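Local structure of putative protein-disulfide isomerase (Pseudomonas syringae pv. tomato, 3GN3) at residues Lys31-Leu36 with Val50-Gln55; Glu23-Phe28 with Thr88-His93; Asp114-Ile119 with Ala126-Phe131. The protein is of unknown function but belongs to the DsbA family of thioredoxin-fold proteins and may act as a protein-disulfide isomerase. All coordinates share one frame; numbering follows the deposited sequence.

Contact 1: residues Lys31-Leu36 with Val50-Gln55; sequences KAFFKL and VRIRLQ
Residues Lys31-Leu36, at the junction of helices 27-33 and 36-43, lie against one face of strand 48-54, with Phe33 CA 9.0 Å from Ile52 CA and Leu36 CA 7.9 Å from Val50 CA, a spacing bridged by side chains alone. Leu36 makes two of the three side-chain contacts. With CG anti to the carbonyl carbon (chi1 -63°), its branch points at the strand, and the two methyls of the isobutyl group divide Ile52 and Val50 between them. CD1 meets Ile52 at two points, 4.1 Å from Ile52 CG1 and equally near the end of that side chain, while CD2 reaches the neighbouring inward residue, 4.2 Å from Val50 CG1. Ile52 CD1 also touches the ring of Phe33, which turns an edge to it, with Phe33 CE1 4.2 Å from Ile52 CD1 and that methyl close to the ring plane. On its other flank the Phe33 ring puts CD2 over the centre of the Phe34 ring, and Met87 of helix 79-92 packs on both Phe33 and Ile52. This is the helix-on-sheet layer of a beta-alpha-beta crossover of the thioredoxin fold: strand 16-22 leads through helices 27-33 and 36-43 into the parallel strand 48-54. Phe33 to Leu36 form a type I turn, with Leu36 N bonded to Phe33 O at 3.1 Å, and it presents Leu36 directly to the sheet. Val20 and Leu22 of strand 16-22 continue the apolar surface under Leu36 and Ile52, whereas Arg51 points away to the other face of the sheet.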
# COMPACT_ATOMS: atom_id res chain seq x y z
N LYS A 31 -17.04 6.05 18.60
CA LYS A 31 -17.47 7.42 18.37
C LYS A 31 -17.94 7.62 16.90
O LYS A 31 -19.05 8.10 16.66
CB LYS A 31 -16.32 8.35 18.74
CG LYS A 31 -16.68 9.78 18.97
CD LYS A 31 -15.85 10.29 20.16
CE LYS A 31 -15.37 11.72 19.97
NZ LYS A 31 -14.21 11.76 18.98
N ALA A 32 -17.12 7.22 15.93
CA ALA A 32 -17.53 7.35 14.52
C ALA A 32 -18.72 6.44 14.20
O ALA A 32 -19.60 6.80 13.41
CB ALA A 32 -16.34 7.07 13.57
N PHE A 33 -18.74 5.26 14.82
CA PHE A 33 -19.79 4.28 14.57
C PHE A 33 -21.16 4.86 14.91
O PHE A 33 -22.08 4.85 14.09
CB PHE A 33 -19.53 2.99 15.36
CG PHE A 33 -20.67 2.01 15.30
CD1 PHE A 33 -20.93 1.30 14.13
CD2 PHE A 33 -21.49 1.82 16.41
CE1 PHE A 33 -21.98 0.39 14.07
CE2 PHE A 33 -22.56 0.90 16.37
CZ PHE A 33 -22.80 0.19 15.20
N PHE A 34 -21.28 5.38 16.13
CA PHE A 34 -22.49 6.07 16.57
C PHE A 34 -22.86 7.36 15.79
O PHE A 34 -23.86 7.98 16.11
CB PHE A 34 -22.45 6.34 18.08
CG PHE A 34 -22.66 5.10 18.92
CD1 PHE A 34 -23.81 4.31 18.78
CD2 PHE A 34 -21.72 4.72 19.88
CE1 PHE A 34 -24.01 3.15 19.55
CE2 PHE A 34 -21.91 3.57 20.66
CZ PHE A 34 -23.06 2.79 20.49
N LYS A 35 -22.08 7.74 14.78
CA LYS A 35 -22.44 8.90 13.96
C LYS A 35 -22.92 8.49 12.57
O LYS A 35 -23.33 9.34 11.77
CB LYS A 35 -21.27 9.88 13.83
CG LYS A 35 -20.94 10.64 15.12
CD LYS A 35 -19.98 11.80 14.84
CE LYS A 35 -19.30 12.26 16.11
NZ LYS A 35 -18.25 13.27 15.86
N LEU A 36 -22.87 7.20 12.26
CA LEU A 36 -23.20 6.78 10.90
C LEU A 36 -24.68 6.90 10.55
O LEU A 36 -25.03 7.15 9.39
CB LEU A 36 -22.63 5.39 10.58
CG LEU A 36 -21.09 5.28 10.61
CD1 LEU A 36 -20.68 3.81 10.53
CD2 LEU A 36 -20.41 6.11 9.50
N VAL A 50 -22.98 4.13 2.47
CA VAL A 50 -22.09 3.98 3.60
C VAL A 50 -21.75 2.51 3.77
O VAL A 50 -22.65 1.69 3.89
CB VAL A 50 -22.74 4.51 4.90
CG1 VAL A 50 -21.87 4.23 6.10
CG2 VAL A 50 -23.02 6.01 4.80
N ARG A 51 -20.46 2.16 3.75
CA ARG A 51 -20.04 0.78 4.05
C ARG A 51 -19.05 0.74 5.21
O ARG A 51 -18.11 1.53 5.27
CB ARG A 51 -19.40 0.11 2.84
CG ARG A 51 -20.19 0.25 1.58
CD ARG A 51 -19.79 -0.79 0.59
NE ARG A 51 -20.86 -1.02 -0.36
CZ ARG A 51 -20.73 -0.89 -1.67
NH1 ARG A 51 -19.56 -0.55 -2.18
NH2 ARG A 51 -21.74 -1.12 -2.46
N ILE A 52 -19.29 -0.21 6.10
CA ILE A 52 -18.35 -0.55 7.16
C ILE A 52 -17.36 -1.65 6.69
O ILE A 52 -17.77 -2.66 6.10
CB ILE A 52 -19.10 -0.99 8.42
CG1 ILE A 52 -20.01 0.14 8.90
CG2 ILE A 52 -18.10 -1.42 9.53
CD1 ILE A 52 -20.99 -0.25 10.00
N ARG A 53 -16.07 -1.43 6.94
CA ARG A 53 -15.08 -2.50 6.79
C ARG A 53 -14.47 -2.69 8.16
O ARG A 53 -14.30 -1.73 8.91
CB ARG A 53 -13.97 -2.17 5.80
CG ARG A 53 -14.33 -1.35 4.59
CD ARG A 53 -15.51 -1.92 3.86
NE ARG A 53 -15.54 -1.59 2.44
CZ ARG A 53 -16.38 -2.17 1.59
NH1 ARG A 53 -17.23 -3.07 2.05
NH2 ARG A 53 -16.36 -1.87 0.29
N LEU A 54 -14.13 -3.93 8.48
CA LEU A 54 -13.65 -4.25 9.81
C LEU A 54 -12.12 -4.23 9.86
O LEU A 54 -11.44 -4.98 9.14
CB LEU A 54 -14.25 -5.58 10.28
CG LEU A 54 -15.79 -5.55 10.29
CD1 LEU A 54 -16.35 -6.93 10.49
CD2 LEU A 54 -16.35 -4.56 11.32
N GLN A 55 -11.58 -3.33 10.66
CA GLN A 55 -10.14 -3.15 10.81
C GLN A 55 -9.75 -3.78 12.12
O GLN A 55 -9.79 -3.11 13.17
CB GLN A 55 -9.80 -1.65 10.81
CG GLN A 55 -8.34 -1.29 11.19
CD GLN A 55 -7.36 -1.53 10.06
OE1 GLN A 55 -7.69 -2.17 9.06
NE2 GLN A 55 -6.15 -1.00 10.20

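Contact 2: residues Glu23-Phe28 with Thr88-His93; sequences EPTCPF and TAVASH
Val90 of helix 79-92 lays its CG1 methyl against the turn before helix 27-33, 3.4 Å from Pro24 O and 3.6 Å from Thr25 CG2, with Pro24 CB at a looser 4.3 Å from Val90 CG1. That methyl is anti to the backbone N (chi1 172°), which sends it out from the helix into the bend of the turn. The opposing Thr25 is held by Glu23, and its hydroxyl also bonds to His60. That hydroxyl sits between the backbone N and the carbonyl carbon and donates to Glu23 OE2 at 2.7 Å, while Thr25 N gives a second bond to Glu23 OE2 at 3.0 Å. The two donors come from opposite faces of the carboxylate plane. Glu23 OE1 is bonded in turn to Ser63 and Gln57. The type I turn from Glu23 to Cys26 delivers Cys26 to the N-cap of helix 27-33, consistent with the position of the first cysteine of the CXXC motif in the DsbA family, with Ser29 in the place of the second. Ile66 of helix 63-73 packs against Pro24, Thr25 and Val90 alike. No hydrogen bond crosses the contact: apolar packing brings helix 79-92 up to the turn, while polar bonds centred on Glu23 set the shape of its surface.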
# COMPACT_ATOMS: atom_id res chain seq x y z
N GLU A 23 -12.44 -0.60 14.03
CA GLU A 23 -12.10 -1.64 14.99
C GLU A 23 -13.22 -1.61 16.05
O GLU A 23 -13.39 -0.59 16.73
CB GLU A 23 -10.70 -1.40 15.60
CG GLU A 23 -10.44 -2.01 17.00
CD GLU A 23 -10.59 -3.53 17.06
OE1 GLU A 23 -9.92 -4.25 16.27
OE2 GLU A 23 -11.39 -4.00 17.92
N PRO A 24 -13.98 -2.71 16.18
CA PRO A 24 -15.19 -2.73 17.03
C PRO A 24 -14.99 -2.35 18.50
O PRO A 24 -15.95 -1.92 19.15
CB PRO A 24 -15.68 -4.19 16.94
CG PRO A 24 -14.94 -4.78 15.75
CD PRO A 24 -13.64 -4.04 15.65
N THR A 25 -13.78 -2.51 19.02
CA THR A 25 -13.51 -2.16 20.42
C THR A 25 -12.60 -0.94 20.57
O THR A 25 -11.99 -0.74 21.63
CB THR A 25 -12.88 -3.34 21.23
OG1 THR A 25 -11.64 -3.73 20.64
CG2 THR A 25 -13.82 -4.52 21.27
N CYS A 26 -12.49 -0.13 19.52
CA CYS A 26 -11.64 1.06 19.57
C CYS A 26 -12.48 2.29 19.90
O CYS A 26 -13.51 2.52 19.28
CB CYS A 26 -10.89 1.20 18.25
SG CYS A 26 -10.48 2.91 17.70
N PRO A 27 -12.05 3.09 20.89
CA PRO A 27 -12.87 4.22 21.36
C PRO A 27 -13.25 5.22 20.25
O PRO A 27 -14.40 5.68 20.18
CB PRO A 27 -12.00 4.90 22.43
CG PRO A 27 -10.60 4.37 22.21
CD PRO A 27 -10.75 3.00 21.60
N PHE A 28 -12.28 5.52 19.38
CA PHE A 28 -12.50 6.47 18.28
C PHE A 28 -13.41 5.88 17.25
O PHE A 28 -14.25 6.59 16.66
CB PHE A 28 -11.16 6.89 17.67
CG PHE A 28 -10.15 7.35 18.69
CD1 PHE A 28 -10.26 8.61 19.28
CD2 PHE A 28 -9.12 6.50 19.10
CE1 PHE A 28 -9.33 9.05 20.26
CE2 PHE A 28 -8.19 6.91 20.07
CZ PHE A 28 -8.30 8.20 20.65
N THR A 88 -23.14 -2.63 17.82
CA THR A 88 -23.76 -1.78 18.84
C THR A 88 -23.56 -2.33 20.25
O THR A 88 -23.24 -1.57 21.17
CB THR A 88 -25.27 -1.58 18.59
OG1 THR A 88 -25.49 -1.08 17.26
CG2 THR A 88 -25.86 -0.61 19.63
N ALA A 89 -23.77 -3.64 20.43
CA ALA A 89 -23.60 -4.23 21.76
C ALA A 89 -22.16 -4.13 22.26
O ALA A 89 -21.91 -3.80 23.44
CB ALA A 89 -24.10 -5.68 21.78
N VAL A 90 -21.20 -4.37 21.35
CA VAL A 90 -19.77 -4.24 21.69
C VAL A 90 -19.44 -2.77 21.98
O VAL A 90 -18.89 -2.43 23.03
CB VAL A 90 -18.84 -4.85 20.59
CG1 VAL A 90 -17.37 -4.53 20.86
CG2 VAL A 90 -19.03 -6.36 20.50
N ALA A 91 -19.83 -1.89 21.05
CA ALA A 91 -19.63 -0.45 21.19
C ALA A 91 -20.14 0.12 22.53
O ALA A 91 -19.40 0.83 23.21
CB ALA A 91 -20.25 0.28 20.01
N SER A 92 -21.39 -0.21 22.90
CA SER A 92 -21.99 0.22 24.17
C SER A 92 -21.27 -0.25 25.42
O SER A 92 -21.28 0.42 26.44
CB SER A 92 -23.41 -0.27 24.28
OG SER A 92 -24.15 0.14 23.16
N HIS A 93 -20.67 -1.44 25.34
CA HIS A 93 -19.92 -2.00 26.46
C HIS A 93 -18.45 -2.18 26.06
O HIS A 93 -17.84 -3.21 26.35
CB HIS A 93 -20.52 -3.34 26.87
CG HIS A 93 -21.96 -3.26 27.28
ND1 HIS A 93 -23.00 -3.41 26.38
CD2 HIS A 93 -22.54 -3.05 28.49
CE1 HIS A 93 -24.15 -3.30 27.02
NE2 HIS A 93 -23.90 -3.09 28.30

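Contact 3: residues Asp114-Ile119 with Ala126-Phe131; sequences DIIARI and ALAEAF
Ile116 and Phe131 meet end to face: the CD1 methyl of Ile116 stands 3.4 Å from the centroid of the Phe131 ring and 3° off the ring normal, a nearly perfectly centred CH-pi contact. All six ring carbons are therefore at almost the same distance from that methyl. Ile116 reaches the ring with its chain extended (chi2 174°), and its CG1 adds a longer contact of 4.1 Å to Phe131 CE1. Phe131 has CG anti to its own backbone N, which swings the ring back toward the preceding helix. The other branch of Ile116 serves a different neighbour, with CG2 lying 4.1 Å from Ala128 N at the start of helix 128-132. One turn further along helix 112-123, Ile119 and Leu127 cross at about a right angle, touching closely through Ile119 CG2 and Leu127 CD1 at 3.5 Å. The contact packs helix 112-123 against the start of helix 128-132 and the residue before it, and Glu120 helps fix the second helix by accepting bonds from the backbone N of both Leu127 and Ala128. Arg68 makes a cation-pi contact with Phe131. Cys69 of helix 63-73 packs on Ile116 and Phe131, Val86 of helix 79-92 packs on Ile119 and Leu127, and Ala103 of the second subunit touches Phe131, placing the pair within the helical part of the protein, away from the sheet.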
# COMPACT_ATOMS: atom_id res chain seq x y z
N ASP A 114 -16.45 -17.16 26.53
CA ASP A 114 -16.96 -16.09 27.39
C ASP A 114 -17.37 -14.83 26.60
O ASP A 114 -18.48 -14.31 26.78
CB ASP A 114 -15.94 -15.73 28.47
CG ASP A 114 -15.72 -16.84 29.46
OD1 ASP A 114 -16.69 -17.56 29.76
OD2 ASP A 114 -14.57 -17.00 29.94
N ILE A 115 -16.47 -14.38 25.71
CA ILE A 115 -16.69 -13.25 24.82
C ILE A 115 -17.91 -13.47 23.92
O ILE A 115 -18.75 -12.57 23.77
CB ILE A 115 -15.40 -12.93 24.00
CG1 ILE A 115 -14.25 -12.50 24.92
CG2 ILE A 115 -15.65 -11.90 22.89
CD1 ILE A 115 -14.61 -11.54 26.06
N ILE A 116 -18.03 -14.66 23.35
CA ILE A 116 -19.19 -14.96 22.50
C ILE A 116 -20.52 -14.91 23.27
O ILE A 116 -21.49 -14.31 22.80
CB ILE A 116 -19.06 -16.30 21.79
CG1 ILE A 116 -17.88 -16.26 20.82
CG2 ILE A 116 -20.37 -16.65 21.05
CD1 ILE A 116 -17.58 -17.60 20.15
N ALA A 117 -20.54 -15.54 24.44
CA ALA A 117 -21.70 -15.53 25.33
C ALA A 117 -22.11 -14.09 25.71
O ALA A 117 -23.29 -13.73 25.66
CB ALA A 117 -21.41 -16.37 26.58
N ARG A 118 -21.10 -13.28 26.06
CA ARG A 118 -21.23 -11.86 26.40
C ARG A 118 -21.89 -11.02 25.28
O ARG A 118 -22.82 -10.24 25.53
CB ARG A 118 -19.86 -11.30 26.73
CG ARG A 118 -19.88 -9.96 27.43
CD ARG A 118 -19.41 -10.10 28.83
NE ARG A 118 -18.04 -9.63 29.04
CZ ARG A 118 -16.98 -10.41 29.22
NH1 ARG A 118 -17.10 -11.73 29.20
NH2 ARG A 118 -15.79 -9.88 29.41
N ILE A 119 -21.43 -11.20 24.05
CA ILE A 119 -22.03 -10.53 22.90
C ILE A 119 -23.45 -11.05 22.66
O ILE A 119 -24.36 -10.29 22.28
CB ILE A 119 -21.17 -10.72 21.63
CG1 ILE A 119 -19.80 -10.06 21.83
CG2 ILE A 119 -21.91 -10.21 20.39
CD1 ILE A 119 -18.85 -10.27 20.67
N ALA A 126 -28.19 -15.27 18.89
CA ALA A 126 -27.53 -16.55 19.07
C ALA A 126 -26.44 -16.64 18.00
O ALA A 126 -26.73 -16.60 16.80
CB ALA A 126 -28.54 -17.68 18.93
N LEU A 127 -25.19 -16.73 18.43
CA LEU A 127 -24.06 -16.58 17.51
C LEU A 127 -23.16 -17.80 17.40
O LEU A 127 -22.63 -18.08 16.31
CB LEU A 127 -23.23 -15.36 17.88
CG LEU A 127 -23.94 -14.02 17.79
CD1 LEU A 127 -23.14 -12.95 18.50
CD2 LEU A 127 -24.24 -13.63 16.34
N ALA A 128 -22.99 -18.52 18.52
CA ALA A 128 -22.10 -19.68 18.62
C ALA A 128 -22.16 -20.57 17.40
O ALA A 128 -21.13 -20.83 16.77
CB ALA A 128 -22.36 -20.49 19.89
N GLU A 129 -23.34 -21.04 17.04
CA GLU A 129 -23.42 -21.95 15.91
C GLU A 129 -22.84 -21.30 14.66
O GLU A 129 -21.94 -21.87 14.05
CB GLU A 129 -24.83 -22.44 15.65
CG GLU A 129 -24.84 -23.52 14.59
CD GLU A 129 -26.23 -24.04 14.27
OE1 GLU A 129 -27.08 -24.13 15.20
OE2 GLU A 129 -26.46 -24.37 13.07
N ALA A 130 -23.34 -20.11 14.32
CA ALA A 130 -22.89 -19.38 13.14
C ALA A 130 -21.38 -19.08 13.17
O ALA A 130 -20.71 -19.13 12.14
CB ALA A 130 -23.69 -18.09 12.98
N PHE A 131 -20.87 -18.79 14.36
CA PHE A 131 -19.45 -18.56 14.61
C PHE A 131 -18.59 -19.76 14.21
O PHE A 131 -17.45 -19.58 13.75
CB PHE A 131 -19.26 -18.27 16.10
CG PHE A 131 -17.84 -17.95 16.50
CD1 PHE A 131 -17.43 -16.63 16.68
CD2 PHE A 131 -16.92 -18.98 16.77
CE1 PHE A 131 -16.13 -16.34 17.10
CE2 PHE A 131 -15.62 -18.70 17.18
CZ PHE A 131 -15.22 -17.38 17.35

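From the N terminus, the chain passes the turn at 23-28 and then the end of helix 27-33 at 31-36. Contact 1 closes first, when strand 48-54 returns beneath that helix, and so lies nested within the longer loop that contact 2 closes at 88-93. Both use helix 27-33, and they touch where Phe33 CZ approaches Thr88 OG1 at 3.6 Å. Contact 3 follows in series, closing a short loop between helices 112-123 and 128-132. It meets contact 2 through Val90 and Ile119 but stays about 11 Å from contact 1 at the nearest atoms. Contact 2 thereby joins the thioredoxin-fold part to the inserted helices.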